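Local atomic coordinates of ABC sugar (Ribose) transporter, periplasmic substrate-binding subunit (Rhodobacter sphaeroides, PDB entry 3L49), a protein that probably binds a sugar in the periplasm and delivers it to an ABC transporter. Residues A[185-188]-A[189-193]; A[195-199]-A[200-204]; A[89-93]-A[94-98]. One frame throughout, in Å; residues are numbered along the deposited sequence.

Contact 1: A[185-188]-A[189-193]; sequences KYPN and EGDVG
Asn188 and Asp191 clasp each other across a beta turn. The turn lies in the helix-to-strand loop of a beta-alpha-beta crossover, between helix 171-185 and strand 194-197. Its backbone bond runs from Asp191 N to Asn188 O, three residues apart, at 3.3 Å and nearly straight. Gly190 N also approaches Asn188 O, but that bond is weak and strongly bent.

The side chain of Asn188 adds a second link over the same residues. Its CB packs against the carboxylate of Asp191, 3.4 Å from Asp191 OD2. Its CG lies anti to the carbonyl carbon (chi1 -45°), which carries the amide over toward the aspartate. Asn188 CG is 3.6 Å from Asp191 OD2. At the tip, Asn188 ND2 donates to Asp191 OD2 at 2.9 Å. The carboxylate oxygen is met on its syn side, and it lies close to the amide plane. The two flat groups are themselves steeply turned, with planes 75° apart. This bond holds the ends of the two side chains together.

Tyr186 is the first residue to leave helical geometry after the helix. Its CB touches Asp191 CB at 3.7 Å, while the ring leads away from the turn. One face of that ring carries Lys185 CG near its rim. Val192 is buried; its CG1 lies 4.4 Å from Tyr186 CB, and the side chain also touches Ile160 and Ile218. Asp191 O accepts a hydrogen bond from Asn127 ND2, which ties the turn to the neighbouring strand 126-131. Most of the turn is at the surface. On its outer side the Glu189 chain bends at chi2, and Glu189 OE2 comes to 3.5 Å from Pro187 O, an approach of two acceptors without a bond.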
# COMPACT_ATOMS: atom_id res chain seq x y z
N LYS A 185 25.90 9.87 -8.06
CA LYS A 185 25.74 10.05 -9.50
C LYS A 185 25.29 11.48 -9.85
O LYS A 185 25.76 12.04 -10.84
CB LYS A 185 24.78 9.00 -10.09
CG LYS A 185 24.84 8.89 -11.62
CD LYS A 185 23.73 8.02 -12.20
CE LYS A 185 24.20 6.61 -12.56
NZ LYS A 185 24.23 5.69 -11.39
N TYR A 186 24.42 12.05 -9.03
CA TYR A 186 23.93 13.42 -9.23
C TYR A 186 24.21 14.34 -8.04
O TYR A 186 23.33 14.59 -7.21
CB TYR A 186 22.43 13.42 -9.57
CG TYR A 186 22.07 12.49 -10.70
CD1 TYR A 186 22.46 12.76 -12.01
CD2 TYR A 186 21.33 11.33 -10.45
CE1 TYR A 186 22.14 11.90 -13.05
CE2 TYR A 186 21.00 10.46 -11.48
CZ TYR A 186 21.41 10.75 -12.78
OH TYR A 186 21.08 9.89 -13.81
N PRO A 187 25.45 14.87 -7.95
CA PRO A 187 25.86 15.65 -6.78
C PRO A 187 25.41 17.11 -6.76
O PRO A 187 25.29 17.69 -5.69
CB PRO A 187 27.38 15.57 -6.83
CG PRO A 187 27.71 15.42 -8.29
CD PRO A 187 26.53 14.77 -8.96
N ASN A 188 25.16 17.70 -7.93
CA ASN A 188 24.92 19.14 -8.06
C ASN A 188 23.58 19.59 -7.51
O ASN A 188 22.61 18.82 -7.48
CB ASN A 188 25.10 19.58 -9.51
CG ASN A 188 26.34 18.98 -10.15
OD1 ASN A 188 27.46 19.37 -9.81
ND2 ASN A 188 26.15 18.03 -11.06
N GLU A 189 23.52 20.85 -7.09
CA GLU A 189 22.44 21.35 -6.23
C GLU A 189 21.04 21.51 -6.85
O GLU A 189 20.16 22.11 -6.24
CB GLU A 189 22.87 22.66 -5.55
CG GLU A 189 23.55 22.48 -4.19
CD GLU A 189 24.92 21.82 -4.28
OE1 GLU A 189 25.87 22.47 -4.79
OE2 GLU A 189 25.05 20.65 -3.84
N GLY A 190 20.85 20.97 -8.05
CA GLY A 190 19.53 21.00 -8.69
C GLY A 190 19.19 19.79 -9.55
O GLY A 190 18.17 19.80 -10.24
N ASP A 191 20.02 18.75 -9.50
CA ASP A 191 19.87 17.59 -10.38
C ASP A 191 18.72 16.67 -9.97
O ASP A 191 18.11 16.01 -10.80
CB ASP A 191 21.17 16.77 -10.44
CG ASP A 191 22.33 17.53 -11.10
OD1 ASP A 191 22.10 18.60 -11.71
OD2 ASP A 191 23.47 17.03 -11.00
N VAL A 192 18.45 16.61 -8.68
CA VAL A 192 17.36 15.81 -8.14
C VAL A 192 16.69 16.64 -7.06
O VAL A 192 17.37 17.33 -6.28
CB VAL A 192 17.86 14.39 -7.67
CG1 VAL A 192 19.14 14.49 -6.85
CG2 VAL A 192 16.76 13.59 -6.95
N GLY A 193 15.36 16.62 -7.03
CA GLY A 193 14.62 17.51 -6.16
C GLY A 193 13.53 16.84 -5.36
O GLY A 193 13.00 17.43 -4.41

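Contact 2: A[195-199]-A[200-204]; sequences IWACW and DVPMI
Trp199 lays one face of its indole over Val201 and Pro202, at the strand-to-helix corner of a beta-alpha-beta unit. Strand 195-197 and helix 200-204 run roughly antiparallel, at 148°, with axes 7.9 Å apart. Pro202 CD is the bump under the five-membered ring, 3.6 Å from its centroid and almost on the ring normal. Val201 CB sits under the six-membered ring, farther off centre. Both are CH-pi contacts. With Trp199 chi1 at 66°, CG lies between the backbone N and the carbonyl carbon, and the indole folds over the first helical turn.

Deeper in, Met203 fills the hollow between helix and strand. Its chain bends at chi2 and chi3, and its methyl meets two strand residues. Met203 CE is 3.7 Å from Ala197 CB. Ile195 CG2 touches the same methyl. Ala197 CB also touches Pro202 CG, at 3.8 Å.

Trp199 is close to a bound unknown ligand and also meets His17 and Phe134, so it lines the pocket. Cys198 forms a disulfide with Cys140, and Asp200 OD2 accepts from Ser226 N. Trp199 NE1 is hydrogen-bonded to Asp166 OD2.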
# COMPACT_ATOMS: atom_id res chain seq x y z
N ILE A 195 11.83 12.63 -4.20
CA ILE A 195 11.85 11.17 -4.26
C ILE A 195 10.45 10.64 -3.94
O ILE A 195 9.82 11.05 -2.96
CB ILE A 195 12.92 10.53 -3.31
CG1 ILE A 195 14.31 11.15 -3.53
CG2 ILE A 195 13.01 9.02 -3.51
CD1 ILE A 195 15.44 10.54 -2.69
N TRP A 196 9.98 9.72 -4.79
CA TRP A 196 8.64 9.17 -4.69
C TRP A 196 8.66 7.64 -4.52
O TRP A 196 9.48 6.94 -5.12
CB TRP A 196 7.84 9.55 -5.97
CG TRP A 196 6.42 9.07 -5.97
CD1 TRP A 196 5.33 9.74 -5.51
CD2 TRP A 196 5.94 7.80 -6.44
NE1 TRP A 196 4.20 8.97 -5.65
CE2 TRP A 196 4.55 7.77 -6.22
CE3 TRP A 196 6.55 6.67 -7.01
CZ2 TRP A 196 3.75 6.67 -6.56
CZ3 TRP A 196 5.76 5.58 -7.34
CH2 TRP A 196 4.38 5.59 -7.12
N ALA A 197 7.73 7.12 -3.71
CA ALA A 197 7.37 5.69 -3.70
C ALA A 197 5.88 5.50 -3.45
O ALA A 197 5.21 6.40 -2.93
CB ALA A 197 8.19 4.93 -2.68
N CYS A 198 5.35 4.33 -3.81
CA CYS A 198 3.92 4.04 -3.65
C CYS A 198 3.59 3.67 -2.20
O CYS A 198 2.43 3.44 -1.85
CB CYS A 198 3.44 2.95 -4.62
SG CYS A 198 4.05 1.27 -4.26
N TRP A 199 4.63 3.61 -1.37
CA TRP A 199 4.47 3.33 0.06
C TRP A 199 5.58 3.94 0.91
O TRP A 199 6.64 4.30 0.40
CB TRP A 199 4.25 1.83 0.33
CG TRP A 199 5.42 0.92 0.01
CD1 TRP A 199 6.14 0.88 -1.14
CD2 TRP A 199 5.96 -0.09 0.86
NE1 TRP A 199 7.11 -0.08 -1.06
CE2 TRP A 199 7.02 -0.70 0.15
CE3 TRP A 199 5.65 -0.55 2.14
CZ2 TRP A 199 7.78 -1.74 0.70
CZ3 TRP A 199 6.41 -1.58 2.68
CH2 TRP A 199 7.47 -2.15 1.96
N ASP A 200 5.29 4.04 2.21
CA ASP A 200 6.08 4.74 3.24
C ASP A 200 7.49 4.24 3.51
O ASP A 200 8.43 5.03 3.65
CB ASP A 200 5.37 4.57 4.59
CG ASP A 200 4.69 5.81 5.03
OD1 ASP A 200 5.04 6.89 4.53
OD2 ASP A 200 3.80 5.69 5.90
N VAL A 201 7.59 2.92 3.65
CA VAL A 201 8.75 2.25 4.23
C VAL A 201 10.09 2.56 3.51
O VAL A 201 11.04 2.95 4.19
CB VAL A 201 8.45 0.73 4.51
CG1 VAL A 201 9.65 -0.00 5.06
CG2 VAL A 201 7.28 0.61 5.49
N PRO A 202 10.15 2.46 2.15
CA PRO A 202 11.40 2.88 1.51
C PRO A 202 11.75 4.37 1.69
O PRO A 202 12.92 4.73 1.69
CB PRO A 202 11.16 2.58 0.02
CG PRO A 202 9.69 2.48 -0.13
CD PRO A 202 9.17 1.96 1.16
N MET A 203 10.73 5.21 1.86
CA MET A 203 10.97 6.64 2.04
C MET A 203 11.57 6.96 3.40
O MET A 203 12.22 7.99 3.55
CB MET A 203 9.70 7.46 1.75
CG MET A 203 9.22 7.42 0.29
SD MET A 203 10.46 7.97 -0.91
CE MET A 203 11.26 6.45 -1.40
N ILE A 204 11.38 6.06 4.37
CA ILE A 204 12.05 6.17 5.68
C ILE A 204 13.57 6.08 5.48
O ILE A 204 14.31 6.90 6.02
CB ILE A 204 11.54 5.10 6.69
CG1 ILE A 204 10.07 5.35 7.04
CG2 ILE A 204 12.36 5.14 7.98
CD1 ILE A 204 9.33 4.11 7.54

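Contact 3: A[89-93]-A[94-98]; sequences LFTVD and TATPH
Thr91 and Thr94 form the tight part of this contact, where the chain turns at the end of strand 89-92, a strand of the central sheet. The turn is made at Asp93, which has a positive phi (70°) and lies beside a bound unknown ligand. Thr94 O lies 2.8 Å from Thr91 OG1 and 3.4 Å from Thr91 CG2, so one carbonyl oxygen rests against both branches. The two side chains cross at about a right angle, with Thr91 CG2 3.9 Å from Thr94 CB. Thr94 N makes a weak, bent bond to Val92 O. Hydrogen bonds lead outward from Thr91 OG1 to Asn102 OD1, Thr94 OG1 to Glu67 OE1, Asp93 OD1 to Thr104 OG1 and His98 ND1 to Asn83 OD1.

Toward Ala95 and His98 the packing is looser. Thr96 CG2 only grazes Thr91 CG2 at 4.1 Å. At the far end Leu89 CD2 meets His98 CB at 4.0 Å, and a water accepts from Leu89 N (3.2 Å) and donates to His98 O (3.3 Å). Ala95 is exposed.

The strand lies between strands 64-68 and 101-105, with Leu89, Thr96 and His98 against helix 72-84, and Phe90 and Val92 against helix 248-263 on its other side.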
# COMPACT_ATOMS: atom_id res chain seq x y z
N LEU A 89 -15.65 -14.30 -2.06
CA LEU A 89 -14.33 -13.68 -1.97
C LEU A 89 -14.41 -12.16 -1.77
O LEU A 89 -15.12 -11.45 -2.47
CB LEU A 89 -13.47 -14.05 -3.19
CG LEU A 89 -12.05 -13.50 -3.35
CD1 LEU A 89 -11.15 -13.79 -2.14
CD2 LEU A 89 -11.42 -14.04 -4.63
N PHE A 90 -13.67 -11.69 -0.77
CA PHE A 90 -13.58 -10.28 -0.43
C PHE A 90 -12.11 -9.95 -0.40
O PHE A 90 -11.29 -10.80 -0.07
CB PHE A 90 -14.22 -10.05 0.94
CG PHE A 90 -15.70 -10.23 0.94
CD1 PHE A 90 -16.54 -9.14 0.75
CD2 PHE A 90 -16.27 -11.49 1.10
CE1 PHE A 90 -17.92 -9.29 0.74
CE2 PHE A 90 -17.65 -11.65 1.09
CZ PHE A 90 -18.48 -10.55 0.90
N THR A 91 -11.76 -8.72 -0.77
CA THR A 91 -10.36 -8.31 -0.69
C THR A 91 -10.17 -7.04 0.11
O THR A 91 -11.08 -6.21 0.21
CB THR A 91 -9.73 -8.07 -2.08
OG1 THR A 91 -10.53 -7.13 -2.81
CG2 THR A 91 -9.60 -9.38 -2.88
N VAL A 92 -8.98 -6.91 0.70
CA VAL A 92 -8.51 -5.60 1.11
C VAL A 92 -7.34 -5.21 0.22
O VAL A 92 -6.38 -5.98 0.05
CB VAL A 92 -8.29 -5.43 2.67
CG1 VAL A 92 -8.89 -6.57 3.46
CG2 VAL A 92 -6.84 -5.20 3.06
N ASP A 93 -7.50 -4.05 -0.43
CA ASP A 93 -6.55 -3.48 -1.41
C ASP A 93 -6.44 -4.18 -2.76
O ASP A 93 -6.13 -3.53 -3.77
CB ASP A 93 -5.17 -3.23 -0.80
CG ASP A 93 -5.10 -1.96 0.01
OD1 ASP A 93 -6.16 -1.35 0.29
OD2 ASP A 93 -3.99 -1.55 0.38
N THR A 94 -6.68 -5.49 -2.80
CA THR A 94 -6.48 -6.25 -4.03
C THR A 94 -7.67 -6.05 -4.98
O THR A 94 -8.68 -6.74 -4.89
CB THR A 94 -6.22 -7.74 -3.74
OG1 THR A 94 -5.22 -7.86 -2.72
CG2 THR A 94 -5.72 -8.48 -5.00
N ALA A 95 -7.54 -5.08 -5.87
CA ALA A 95 -8.60 -4.79 -6.83
C ALA A 95 -8.68 -5.88 -7.89
O ALA A 95 -7.83 -5.97 -8.78
CB ALA A 95 -8.38 -3.43 -7.48
N THR A 96 -9.69 -6.74 -7.76
CA THR A 96 -9.92 -7.82 -8.72
C THR A 96 -11.41 -8.07 -8.99
O THR A 96 -12.22 -7.98 -8.06
CB THR A 96 -9.17 -9.16 -8.32
OG1 THR A 96 -9.31 -10.12 -9.37
CG2 THR A 96 -9.68 -9.75 -6.98
N PRO A 97 -11.77 -8.34 -10.26
CA PRO A 97 -13.11 -8.82 -10.64
C PRO A 97 -13.56 -10.11 -9.94
O PRO A 97 -14.76 -10.37 -9.85
CB PRO A 97 -12.96 -9.07 -12.15
CG PRO A 97 -11.86 -8.18 -12.58
CD PRO A 97 -10.91 -8.13 -11.44
N HIS A 98 -12.61 -10.91 -9.45
CA HIS A 98 -12.90 -12.15 -8.75
C HIS A 98 -13.62 -11.91 -7.40
O HIS A 98 -14.25 -12.81 -6.86
CB HIS A 98 -11.62 -12.95 -8.50
CG HIS A 98 -10.97 -13.48 -9.74
ND1 HIS A 98 -11.51 -14.51 -10.49
CD2 HIS A 98 -9.80 -13.16 -10.35
CE1 HIS A 98 -10.72 -14.78 -11.51
NE2 HIS A 98 -9.67 -13.97 -11.45
O HOH W 1 -16.76 -13.77 -5.02

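In the fold
Along the chain contact 3 comes first, then contact 1, then contact 2. Contacts 1 and 2 adjoin in sequence, at the two ends of strand 194-197. Their centres are about 19 Å apart, one at the surface and one buried. Contact 3 lies on the opposite side of the chain's centre, its centre about 41 Å from that of contact 1 and about 24 Å from that of contact 2. The nearest atoms of contacts 2 and 3 are about 8 Å apart. Both of these reach the mixed sheet at ends of parallel strands, and each lies beside a bound unknown ligand. This fits the two-lobed periplasmic binding protein fold, where a ligand lies between lobes. Contact 1 lies far from that cleft.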